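Local coordinates for protein Pcdhgb2 (Mus musculus, PDB 5SZR), which probably acts as a calcium-dependent cell-adhesion protein that may help establish and maintain specific neuronal connections in the brain, at residues A[246-259]-A[288-302]. Numbering follows the deposited sequence.
With CA (calcium ion), chain O; NAG (2-acetamido-2-deoxy-beta-D-glucopyranose), chain E.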
loop_
_atom_site.group_PDB
_atom_site.type_symbol
_atom_site.label_atom_id
_atom_site.label_comp_id
_atom_site.label_asym_id
_atom_site.label_seq_id
_atom_site.Cartn_x
_atom_site.Cartn_y
_atom_site.Cartn_z
ATOM N N SER A 246 8.143 -8.383 6.232
ATOM C CA SER A 246 9.437 -8.580 5.590
ATOM C C SER A 246 9.393 -8.256 4.103
ATOM O O SER A 246 10.408 -7.847 3.529
ATOM C CB SER A 246 9.917 -10.017 5.804
ATOM O OG SER A 246 10.613 -10.145 7.033
ATOM N N ASN A 247 8.237 -8.428 3.461
ATOM C CA ASN A 247 8.126 -8.120 2.041
ATOM C C ASN A 247 8.157 -6.621 1.759
ATOM O O ASN A 247 8.333 -6.227 0.600
ATOM C CB ASN A 247 6.843 -8.724 1.472
ATOM C CG ASN A 247 6.787 -10.229 1.630
ATOM O OD1 ASN A 247 7.811 -10.893 1.774
ATOM N ND2 ASN A 247 5.582 -10.780 1.590
ATOM N N GLY A 248 7.995 -5.781 2.779
ATOM C CA GLY A 248 8.026 -4.345 2.587
ATOM C C GLY A 248 9.106 -3.642 3.384
ATOM O O GLY A 248 9.110 -2.412 3.483
ATOM N N LEU A 249 10.032 -4.412 3.954
ATOM C CA LEU A 249 11.152 -3.858 4.707
ATOM C C LEU A 249 12.294 -3.554 3.744
ATOM O O LEU A 249 12.779 -4.453 3.050
ATOM C CB LEU A 249 11.600 -4.836 5.794
ATOM C CG LEU A 249 12.675 -4.348 6.766
ATOM C CD1 LEU A 249 12.173 -3.160 7.566
ATOM C CD2 LEU A 249 13.109 -5.475 7.693
ATOM N N ILE A 250 12.733 -2.292 3.714
ATOM C CA ILE A 250 13.686 -1.804 2.717
ATOM C C ILE A 250 15.085 -1.727 3.313
ATOM O O ILE A 250 15.269 -1.297 4.459
ATOM C CB ILE A 250 13.264 -0.426 2.172
ATOM C CG1 ILE A 250 11.816 -0.460 1.685
ATOM C CG2 ILE A 250 14.185 -0.002 1.040
ATOM C CD1 ILE A 250 11.596 -1.412 0.552
ATOM N N SER A 251 16.078 -2.134 2.524
ATOM C CA SER A 251 17.483 -1.891 2.825
ATOM C C SER A 251 18.117 -1.157 1.652
ATOM O O SER A 251 17.920 -1.543 0.495
ATOM C CB SER A 251 18.227 -3.198 3.104
ATOM O OG SER A 251 17.837 -3.738 4.353
ATOM N N TYR A 252 18.862 -0.098 1.952
ATOM C CA TYR A 252 19.554 0.698 0.945
ATOM C C TYR A 252 21.036 0.349 0.915
ATOM O O TYR A 252 21.636 0.018 1.941
ATOM C CB TYR A 252 19.386 2.194 1.212
ATOM C CG TYR A 252 17.945 2.610 1.377
ATOM C CD1 TYR A 252 17.128 2.807 0.271
ATOM C CD2 TYR A 252 17.395 2.784 2.640
ATOM C CE1 TYR A 252 15.806 3.175 0.416
ATOM C CE2 TYR A 252 16.078 3.157 2.799
ATOM C CZ TYR A 252 15.283 3.349 1.684
ATOM O OH TYR A 252 13.967 3.724 1.844
ATOM N N SER A 253 21.623 0.436 -0.279
ATOM C CA SER A 253 23.040 0.153 -0.463
ATOM C C SER A 253 23.552 0.916 -1.679
ATOM O O SER A 253 22.777 1.473 -2.464
ATOM C CB SER A 253 23.294 -1.351 -0.615
ATOM O OG SER A 253 22.749 -1.842 -1.829
ATOM N N ILE A 254 24.876 0.932 -1.830
ATOM C CA ILE A 254 25.545 1.555 -2.968
ATOM C C ILE A 254 26.180 0.447 -3.793
ATOM O O ILE A 254 26.995 -0.329 -3.277
ATOM C CB ILE A 254 26.607 2.574 -2.525
ATOM C CG1 ILE A 254 25.964 3.763 -1.810
ATOM C CG2 ILE A 254 27.417 3.047 -3.720
ATOM C CD1 ILE A 254 26.972 4.814 -1.373
ATOM N N ILE A 255 25.838 0.386 -5.076
ATOM C CA ILE A 255 26.269 -0.717 -5.923
ATOM C C ILE A 255 27.211 -0.297 -7.047
ATOM O O ILE A 255 27.937 -1.154 -7.567
ATOM C CB ILE A 255 25.055 -1.465 -6.505
ATOM C CG1 ILE A 255 24.200 -0.501 -7.321
ATOM C CG2 ILE A 255 24.250 -2.106 -5.390
ATOM C CD1 ILE A 255 23.043 -1.159 -8.013
ATOM N N ALA A 256 27.231 0.972 -7.445
ATOM C CA ALA A 256 28.090 1.377 -8.553
ATOM C C ALA A 256 28.406 2.860 -8.437
ATOM O O ALA A 256 27.701 3.616 -7.763
ATOM C CB ALA A 256 27.449 1.067 -9.910
ATOM N N SER A 257 29.473 3.264 -9.125
ATOM C CA SER A 257 29.992 4.625 -9.067
ATOM C C SER A 257 31.085 4.783 -10.110
ATOM O O SER A 257 31.823 3.838 -10.396
ATOM C CB SER A 257 30.542 4.949 -7.674
ATOM O OG SER A 257 31.509 5.976 -7.733
ATOM N N ASP A 258 31.187 5.989 -10.672
ATOM C CA ASP A 258 32.253 6.280 -11.624
ATOM C C ASP A 258 33.602 6.511 -10.954
ATOM O O ASP A 258 34.579 6.788 -11.655
ATOM C CB ASP A 258 31.891 7.491 -12.496
ATOM C CG ASP A 258 31.470 8.706 -11.686
ATOM O OD1 ASP A 258 31.536 8.662 -10.438
ATOM O OD2 ASP A 258 31.080 9.719 -12.307
ATOM N N LEU A 259 33.680 6.403 -9.629
ATOM C CA LEU A 259 34.947 6.480 -8.922
ATOM C C LEU A 259 35.710 5.165 -9.052
ATOM O O LEU A 259 35.217 4.177 -9.609
ATOM C CB LEU A 259 34.724 6.798 -7.445
ATOM C CG LEU A 259 33.963 8.074 -7.087
ATOM C CD1 LEU A 259 33.528 8.035 -5.629
ATOM C CD2 LEU A 259 34.811 9.301 -7.360
ATOM N N LEU A 288 38.108 17.319 -7.626
ATOM C CA LEU A 288 36.981 16.668 -8.281
ATOM C C LEU A 288 35.729 17.513 -8.113
ATOM O O LEU A 288 35.342 17.842 -6.989
ATOM C CB LEU A 288 36.752 15.264 -7.707
ATOM C CG LEU A 288 35.655 14.406 -8.341
ATOM C CD1 LEU A 288 35.929 14.180 -9.825
ATOM C CD2 LEU A 288 35.560 13.087 -7.601
ATOM N N ARG A 289 35.097 17.851 -9.235
ATOM C CA ARG A 289 33.910 18.692 -9.218
ATOM C C ARG A 289 32.619 17.900 -9.080
ATOM O O ARG A 289 31.623 18.452 -8.599
ATOM C CB ARG A 289 33.854 19.546 -10.492
ATOM C CG ARG A 289 34.983 20.570 -10.593
ATOM C CD ARG A 289 35.404 20.799 -12.037
ATOM N NE ARG A 289 34.596 21.807 -12.714
ATOM C CZ ARG A 289 35.054 22.992 -13.106
ATOM N NH1 ARG A 289 36.321 23.319 -12.892
ATOM N NH2 ARG A 289 34.251 23.848 -13.720
ATOM N N SER A 290 32.616 16.624 -9.464
ATOM C CA SER A 290 31.379 15.859 -9.525
ATOM C C SER A 290 31.702 14.373 -9.612
ATOM O O SER A 290 32.738 13.982 -10.154
ATOM C CB SER A 290 30.532 16.295 -10.726
ATOM O OG SER A 290 29.299 15.607 -10.760
ATOM N N PHE A 291 30.799 13.549 -9.076
ATOM C CA PHE A 291 30.894 12.107 -9.256
ATOM C C PHE A 291 29.498 11.500 -9.264
ATOM O O PHE A 291 28.539 12.076 -8.739
ATOM C CB PHE A 291 31.775 11.442 -8.184
ATOM C CG PHE A 291 31.316 11.672 -6.774
ATOM C CD1 PHE A 291 30.511 10.747 -6.135
ATOM C CD2 PHE A 291 31.717 12.798 -6.076
ATOM C CE1 PHE A 291 30.093 10.953 -4.829
ATOM C CE2 PHE A 291 31.308 13.011 -4.771
ATOM C CZ PHE A 291 30.497 12.088 -4.146
ATOM N N GLN A 292 29.395 10.324 -9.875
ATOM C CA GLN A 292 28.125 9.642 -10.062
ATOM C C GLN A 292 28.049 8.395 -9.193
ATOM O O GLN A 292 29.063 7.770 -8.871
ATOM C CB GLN A 292 27.915 9.273 -11.530
ATOM C CG GLN A 292 26.865 10.129 -12.213
ATOM C CD GLN A 292 26.895 10.004 -13.722
ATOM O OE1 GLN A 292 27.948 9.768 -14.322
ATOM N NE2 GLN A 292 25.737 10.174 -14.350
ATOM N N LEU A 293 26.821 8.028 -8.841
ATOM C CA LEU A 293 26.560 7.022 -7.826
ATOM C C LEU A 293 25.262 6.306 -8.171
ATOM O O LEU A 293 24.291 6.945 -8.584
ATOM C CB LEU A 293 26.461 7.686 -6.448
ATOM C CG LEU A 293 26.681 6.869 -5.183
ATOM C CD1 LEU A 293 28.122 6.394 -5.129
ATOM C CD2 LEU A 293 26.335 7.716 -3.966
ATOM N N THR A 294 25.242 4.984 -7.999
ATOM C CA THR A 294 24.030 4.192 -8.205
ATOM C C THR A 294 23.678 3.474 -6.909
ATOM O O THR A 294 24.426 2.602 -6.453
ATOM C CB THR A 294 24.199 3.191 -9.347
ATOM O OG1 THR A 294 24.282 3.897 -10.592
ATOM C CG2 THR A 294 23.001 2.249 -9.394
ATOM N N LEU A 295 22.540 3.832 -6.325
ATOM C CA LEU A 295 22.052 3.207 -5.106
ATOM C C LEU A 295 20.953 2.201 -5.433
ATOM O O LEU A 295 20.338 2.241 -6.503
ATOM C CB LEU A 295 21.527 4.259 -4.124
ATOM C CG LEU A 295 22.530 5.327 -3.684
ATOM C CD1 LEU A 295 22.434 6.556 -4.577
ATOM C CD2 LEU A 295 22.337 5.701 -2.221
ATOM N N GLN A 296 20.716 1.285 -4.494
ATOM C CA GLN A 296 19.732 0.229 -4.674
ATOM C C GLN A 296 18.869 0.105 -3.428
ATOM O O GLN A 296 19.385 0.125 -2.305
ATOM C CB GLN A 296 20.398 -1.115 -4.978
ATOM C CG GLN A 296 19.409 -2.274 -5.015
ATOM C CD GLN A 296 20.061 -3.598 -5.344
ATOM O OE1 GLN A 296 20.164 -3.977 -6.510
ATOM N NE2 GLN A 296 20.503 -4.315 -4.316
ATOM N N ALA A 297 17.559 -0.014 -3.634
ATOM C CA ALA A 297 16.607 -0.336 -2.579
ATOM C C ALA A 297 16.144 -1.772 -2.760
ATOM O O ALA A 297 15.733 -2.160 -3.857
ATOM C CB ALA A 297 15.402 0.607 -2.603
ATOM N N ARG A 298 16.196 -2.548 -1.684
ATOM C CA ARG A 298 15.943 -3.980 -1.725
ATOM C C ARG A 298 14.977 -4.345 -0.606
ATOM O O ARG A 298 15.146 -3.886 0.528
ATOM C CB ARG A 298 17.261 -4.743 -1.572
ATOM C CG ARG A 298 17.187 -6.225 -1.822
ATOM C CD ARG A 298 18.553 -6.848 -1.619
ATOM N NE ARG A 298 18.643 -8.150 -2.265
ATOM C CZ ARG A 298 18.881 -8.320 -3.561
ATOM N NH1 ARG A 298 18.944 -9.544 -4.071
ATOM N NH2 ARG A 298 19.054 -7.265 -4.349
ATOM N N ASP A 299 13.963 -5.155 -0.918
ATOM C CA ASP A 299 13.093 -5.625 0.150
ATOM C C ASP A 299 13.627 -6.944 0.712
ATOM O O ASP A 299 14.576 -7.532 0.188
ATOM C CB ASP A 299 11.632 -5.750 -0.319
ATOM C CG ASP A 299 11.404 -6.852 -1.360
ATOM O OD1 ASP A 299 12.088 -7.897 -1.346
ATOM O OD2 ASP A 299 10.499 -6.673 -2.196
ATOM N N HIS A 300 13.008 -7.402 1.798
ATOM C CA HIS A 300 13.424 -8.620 2.481
ATOM C C HIS A 300 12.410 -9.749 2.300
ATOM O O HIS A 300 12.092 -10.476 3.245
ATOM C CB HIS A 300 13.670 -8.346 3.962
ATOM C CG HIS A 300 14.878 -7.503 4.229
ATOM N ND1 HIS A 300 16.163 -7.983 4.093
ATOM C CD2 HIS A 300 14.996 -6.210 4.614
ATOM C CE1 HIS A 300 17.022 -7.023 4.387
ATOM N NE2 HIS A 300 16.340 -5.938 4.708
ATOM N N GLY A 301 11.901 -9.907 1.077
ATOM C CA GLY A 301 11.004 -10.992 0.750
ATOM C C GLY A 301 11.723 -12.152 0.075
ATOM O O GLY A 301 12.917 -12.114 -0.203
ATOM N N SER A 302 10.956 -13.210 -0.178
ATOM C CA SER A 302 11.485 -14.385 -0.864
ATOM C C SER A 302 10.656 -14.702 -2.107
ATOM O O SER A 302 9.522 -15.175 -1.995
ATOM C CB SER A 302 11.518 -15.592 0.074
ATOM O OG SER A 302 12.288 -15.323 1.233
HETATM CA CA CA O . 8.030 -5.931 -1.703
HETATM C C1 NAG E . 19.890 -3.038 -10.033
HETATM C C2 NAG E . 19.162 -4.305 -10.452
HETATM C C3 NAG E . 19.790 -5.507 -9.749
HETATM C C4 NAG E . 21.300 -5.531 -9.980
HETATM C C5 NAG E . 21.919 -4.165 -9.662
HETATM C C6 NAG E . 23.380 -4.050 -10.030
HETATM C C7 NAG E . 16.834 -3.843 -11.071
HETATM C C8 NAG E . 15.410 -3.807 -10.609
HETATM N N2 NAG E . 17.739 -4.220 -10.162
HETATM O O3 NAG E . 19.192 -6.713 -10.211
HETATM O O4 NAG E . 21.900 -6.516 -9.146
HETATM O O5 NAG E . 21.239 -3.136 -10.390
HETATM O O6 NAG E . 23.957 -5.320 -10.298
HETATM O O7 NAG E . 17.152 -3.548 -12.218
#
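Two residues, Ile255 and Ala256, share Thr294 as partner, a classic beta bulge in the antiparallel pairing of strands 250-257 and 290-299. The evidence is in the bonds: Ile255 N gives a nearly straight hydrogen bond to Thr294 O (3.0 Å, N-H...O 170°), and Ala256 N a weak one to the same oxygen. Thr294 N returns a hydrogen bond to Ala256 O at 2.8 Å. Followed outward, the Ile255 side chain has CB near Thr294 O; CG1, set between the backbone N and the carbonyl carbon (chi1 59°), comes 3.2 Å from Thr294 O and also touches Thr294 CG2; CG2 meets Gln296 CB; and CD1, also near Thr294 CG2, ends 3.5 Å from C6 of the N-acetylglucosamine. Putting an alanine at Ile255 would probably open a gap between Thr294, Gln296 and the sugar. On the face that carries Ile254, Leu293 and Leu295, Ile254 CG2 packs 3.7 Å from Leu293 CD1, the two chains running roughly perpendicular, beside Val268 of the opposing sheet. Ser251, paired with Arg298, hydrogen-bonds through OG to His300 NE2, just beyond strand 290-299, at the imidazole edge (2.7 Å; either may donate). Asn247 O (2.3 Å) and Asp299 OD2 (2.6 Å) bind the calcium ion, joined by Asn209, Asn211, Asp241 and Asp243; the Asp299 carboxylate also has Leu305 as a polar partner. An edge strand paired with its inner neighbour, ending at interdomain calcium, is characteristic of the cadherin-repeat beta sandwich, here one of four in this extracellular fragment.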